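Local coordinates for protein putative 4-Hydroxy-2-oxoglutarate aldolase / 2-dehydro-3-deoxyphosphogluconate aldolase (Yersinia enterocolitica, PDB 3LM7) that is a putative aldolase of the KDGP aldolase family, whose members are expected to adopt a TIM-barrel fold, at residues A180-T193 against I207-Y221. Numbering follows the deposited sequence.
Sequences AEACAATGFWLEPT and IALDAGVTKVIPHIY. With K (potassium ion), chain E.
Lys215 lays its CG over one face of the Trp189 indole, 3.6 Å from the five-membered ring centroid, a CH-pi contact that suits a long aliphatic chain; its NZ continues to Asp13 O. On the His219 imidazole, Thr193 OG1 sits above one face, 3.3 Å from CG, while two partners lie at the edge. NE2 donates almost straight to Glu191 OE1 (2.8 Å), and ND1 and Tyr221 OH are hydrogen-bonded at 2.5 Å. The Glu191 chain, extended beyond CG (chi2 -164°), brings its carboxylate to the ring edge, the planes 25° apart; Asn117 and His94 also hold OE1 and Ser161 holds OE2, restraining its rotation. The backbones run parallel, bridged once at Leu190-Val216: Leu190 N bonds Lys215 O, Leu190 O accepts from Ile217 N (2.9 Å), and Pro192 O from His219 N. The small Ala180 and Ala211 meet CB to CB at 3.7 Å, letting helix segments 180-185 and 207-211 approach to 8.6 Å between axes, crossing at -41°. Gly212, with positive phi, closes helix 201-211 in a Schellman motif beside Ala211 O, which binds potassium with Ala211 O of the second subunit. Strand 189-192, helix 201-211 and extended 215-219 are consistent with a beta-alpha-beta crossover, the TIM-barrel repeat expected for this family.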
# COMPACT_ATOMS: atom_id res chain seq x y z
N ALA A 180 -0.98 5.63 13.60
CA ALA A 180 -0.34 4.73 12.65
C ALA A 180 -1.17 3.45 12.44
O ALA A 180 -1.41 3.02 11.29
CB ALA A 180 1.10 4.42 13.12
N GLU A 181 -1.67 2.85 13.53
CA GLU A 181 -2.49 1.60 13.38
C GLU A 181 -3.82 1.87 12.67
O GLU A 181 -4.23 1.07 11.82
CB GLU A 181 -2.74 0.97 14.74
CG GLU A 181 -1.47 1.02 15.51
CD GLU A 181 -1.01 -0.25 16.00
OE1 GLU A 181 -0.87 -1.13 15.08
OE2 GLU A 181 -0.76 -0.34 17.28
N ALA A 182 -4.39 3.05 12.95
CA ALA A 182 -5.64 3.45 12.30
C ALA A 182 -5.40 3.77 10.79
O ALA A 182 -6.22 3.37 9.89
CB ALA A 182 -6.24 4.69 13.08
N CYS A 183 -4.27 4.40 10.46
CA CYS A 183 -3.98 4.64 9.03
C CYS A 183 -3.80 3.30 8.31
O CYS A 183 -4.27 3.14 7.21
CB CYS A 183 -2.68 5.45 8.85
SG CYS A 183 -2.93 7.27 9.32
N ALA A 184 -3.01 2.40 8.88
CA ALA A 184 -2.80 1.06 8.28
C ALA A 184 -4.15 0.39 8.09
O ALA A 184 -4.43 -0.20 7.03
CB ALA A 184 -1.88 0.19 9.21
N ALA A 185 -4.99 0.44 9.12
CA ALA A 185 -6.32 -0.24 9.01
C ALA A 185 -7.16 0.31 7.85
O ALA A 185 -7.92 -0.43 7.20
CB ALA A 185 -7.12 -0.08 10.35
N THR A 186 -7.08 1.63 7.63
CA THR A 186 -7.98 2.29 6.69
C THR A 186 -7.30 2.52 5.36
O THR A 186 -7.86 3.21 4.53
CB THR A 186 -8.43 3.71 7.25
OG1 THR A 186 -7.28 4.51 7.56
CG2 THR A 186 -9.27 3.53 8.56
N GLY A 187 -6.08 2.01 5.17
CA GLY A 187 -5.37 2.27 3.89
C GLY A 187 -4.93 3.72 3.69
O GLY A 187 -4.76 4.16 2.57
N PHE A 188 -4.76 4.47 4.78
CA PHE A 188 -4.43 5.91 4.65
C PHE A 188 -2.94 6.12 5.00
O PHE A 188 -2.29 5.25 5.59
CB PHE A 188 -5.33 6.76 5.56
CG PHE A 188 -5.61 8.15 5.06
CD1 PHE A 188 -6.26 8.35 3.82
CD2 PHE A 188 -5.30 9.28 5.86
CE1 PHE A 188 -6.55 9.66 3.36
CE2 PHE A 188 -5.64 10.58 5.42
CZ PHE A 188 -6.28 10.77 4.16
N TRP A 189 -2.38 7.23 4.53
CA TRP A 189 -0.94 7.49 4.64
C TRP A 189 -0.64 8.44 5.76
O TRP A 189 -1.54 9.12 6.29
CB TRP A 189 -0.44 8.05 3.29
CG TRP A 189 -0.81 7.11 2.13
CD1 TRP A 189 -1.14 5.74 2.20
CD2 TRP A 189 -0.87 7.46 0.75
NE1 TRP A 189 -1.43 5.27 0.95
CE2 TRP A 189 -1.26 6.29 0.03
CE3 TRP A 189 -0.59 8.66 0.04
CZ2 TRP A 189 -1.41 6.29 -1.38
CZ3 TRP A 189 -0.79 8.66 -1.40
CH2 TRP A 189 -1.20 7.46 -2.07
N LEU A 190 0.63 8.51 6.16
CA LEU A 190 0.97 9.23 7.37
C LEU A 190 2.26 10.03 7.25
O LEU A 190 3.28 9.51 6.72
CB LEU A 190 1.13 8.19 8.51
CG LEU A 190 1.40 8.70 9.96
CD1 LEU A 190 0.40 9.78 10.41
CD2 LEU A 190 1.31 7.47 10.95
N GLU A 191 2.25 11.28 7.77
CA GLU A 191 3.39 12.16 7.68
C GLU A 191 3.74 12.67 9.07
O GLU A 191 3.24 13.73 9.50
CB GLU A 191 3.08 13.34 6.72
CG GLU A 191 2.43 12.86 5.39
CD GLU A 191 2.47 13.89 4.30
OE1 GLU A 191 3.18 14.91 4.47
OE2 GLU A 191 1.90 13.63 3.24
N PRO A 192 4.55 11.90 9.83
CA PRO A 192 4.92 12.40 11.16
C PRO A 192 5.78 13.64 11.07
O PRO A 192 6.70 13.71 10.22
CB PRO A 192 5.74 11.24 11.78
CG PRO A 192 6.23 10.46 10.59
CD PRO A 192 5.20 10.61 9.50
N THR A 193 5.50 14.65 11.90
CA THR A 193 6.18 15.95 11.71
C THR A 193 6.32 16.57 13.11
O THR A 193 5.33 16.61 13.89
CB THR A 193 5.35 16.97 10.89
OG1 THR A 193 4.95 16.44 9.62
CG2 THR A 193 6.09 18.27 10.62
N ILE A 207 7.89 2.70 13.75
CA ILE A 207 6.54 2.55 14.32
C ILE A 207 5.47 2.51 13.24
O ILE A 207 4.55 1.69 13.27
CB ILE A 207 6.27 3.72 15.30
CG1 ILE A 207 6.96 3.42 16.61
CG2 ILE A 207 4.73 3.97 15.51
CD1 ILE A 207 7.05 4.68 17.52
N ALA A 208 5.60 3.42 12.26
CA ALA A 208 4.62 3.46 11.15
C ALA A 208 4.73 2.20 10.29
O ALA A 208 3.68 1.65 9.86
CB ALA A 208 4.84 4.75 10.21
N LEU A 209 5.96 1.75 9.99
CA LEU A 209 6.11 0.54 9.19
C LEU A 209 5.57 -0.69 9.93
O LEU A 209 4.91 -1.52 9.31
CB LEU A 209 7.59 0.29 8.83
CG LEU A 209 8.27 1.39 8.02
CD1 LEU A 209 9.82 1.06 7.83
CD2 LEU A 209 7.58 1.54 6.60
N ASP A 210 5.81 -0.80 11.25
CA ASP A 210 5.34 -1.98 12.01
C ASP A 210 3.80 -2.00 12.10
O ASP A 210 3.24 -3.09 12.09
CB ASP A 210 5.89 -2.01 13.44
CG ASP A 210 7.40 -2.35 13.50
OD1 ASP A 210 8.01 -2.73 12.47
OD2 ASP A 210 7.96 -2.20 14.59
N ALA A 211 3.17 -0.82 12.17
CA ALA A 211 1.69 -0.69 12.08
C ALA A 211 1.13 -1.13 10.72
O ALA A 211 -0.01 -1.67 10.64
CB ALA A 211 1.25 0.77 12.41
N GLY A 212 1.93 -1.00 9.67
CA GLY A 212 1.52 -1.44 8.33
C GLY A 212 1.14 -0.24 7.43
O GLY A 212 0.52 -0.41 6.37
N VAL A 213 1.51 0.98 7.84
CA VAL A 213 1.20 2.15 7.00
C VAL A 213 1.86 2.01 5.59
O VAL A 213 3.07 1.81 5.51
CB VAL A 213 1.60 3.50 7.66
CG1 VAL A 213 1.19 4.67 6.77
CG2 VAL A 213 0.95 3.61 9.04
N THR A 214 1.06 2.14 4.54
CA THR A 214 1.49 1.90 3.18
C THR A 214 2.49 2.94 2.64
O THR A 214 3.46 2.56 1.95
CB THR A 214 0.28 1.80 2.27
OG1 THR A 214 -0.52 0.71 2.80
CG2 THR A 214 0.72 1.35 0.87
N LYS A 215 2.23 4.22 2.91
CA LYS A 215 3.19 5.27 2.55
C LYS A 215 3.43 6.14 3.73
O LYS A 215 2.45 6.63 4.39
CB LYS A 215 2.58 6.14 1.44
CG LYS A 215 2.15 5.32 0.16
CD LYS A 215 3.26 5.07 -0.74
CE LYS A 215 2.83 4.50 -2.10
NZ LYS A 215 2.56 3.06 -1.94
N VAL A 216 4.70 6.40 3.99
CA VAL A 216 5.09 7.22 5.13
C VAL A 216 5.96 8.34 4.62
O VAL A 216 6.88 8.09 3.84
CB VAL A 216 5.90 6.40 6.20
CG1 VAL A 216 6.12 7.28 7.43
CG2 VAL A 216 5.10 5.12 6.54
N ILE A 217 5.64 9.59 4.99
CA ILE A 217 6.39 10.76 4.49
C ILE A 217 6.82 11.53 5.75
O ILE A 217 6.11 12.39 6.25
CB ILE A 217 5.57 11.67 3.51
CG1 ILE A 217 5.15 10.86 2.27
CG2 ILE A 217 6.44 12.95 3.08
CD1 ILE A 217 4.12 11.64 1.30
N PRO A 218 7.99 11.16 6.32
CA PRO A 218 8.39 11.86 7.56
C PRO A 218 8.95 13.22 7.20
O PRO A 218 9.59 13.34 6.15
CB PRO A 218 9.50 10.97 8.13
CG PRO A 218 10.08 10.28 6.97
CD PRO A 218 8.87 10.02 6.01
N HIS A 219 8.74 14.22 8.06
CA HIS A 219 9.26 15.55 7.79
C HIS A 219 10.41 15.81 8.74
O HIS A 219 10.26 15.54 9.91
CB HIS A 219 8.16 16.60 8.05
CG HIS A 219 7.05 16.53 7.05
ND1 HIS A 219 6.67 17.62 6.31
CD2 HIS A 219 6.26 15.50 6.65
CE1 HIS A 219 5.67 17.28 5.51
NE2 HIS A 219 5.38 16.00 5.71
N ILE A 220 11.53 16.32 8.21
CA ILE A 220 12.71 16.58 9.04
C ILE A 220 13.25 17.96 8.73
O ILE A 220 13.68 18.22 7.64
CB ILE A 220 13.84 15.52 8.84
CG1 ILE A 220 13.28 14.08 8.72
CG2 ILE A 220 14.85 15.64 10.00
CD1 ILE A 220 12.79 13.70 7.28
N TYR A 221 13.15 18.86 9.69
CA TYR A 221 13.30 20.28 9.45
C TYR A 221 14.51 20.78 10.28
O TYR A 221 15.62 20.38 9.99
CB TYR A 221 12.03 21.02 9.83
CG TYR A 221 10.82 20.71 8.94
CD1 TYR A 221 10.95 20.27 7.62
CD2 TYR A 221 9.55 20.91 9.42
CE1 TYR A 221 9.81 19.97 6.80
CE2 TYR A 221 8.40 20.68 8.60
CZ TYR A 221 8.56 20.21 7.30
OH TYR A 221 7.43 20.03 6.53
K K E . -1.38 -3.31 12.22
O HOH W 1 -3.84 -1.74 11.79
O HOH W 2 -1.77 2.64 4.94
O HOH W 3 1.10 -4.92 12.25
O HOH W 4 -3.19 -4.89 14.11
O HOH W 5 0.24 -3.05 14.52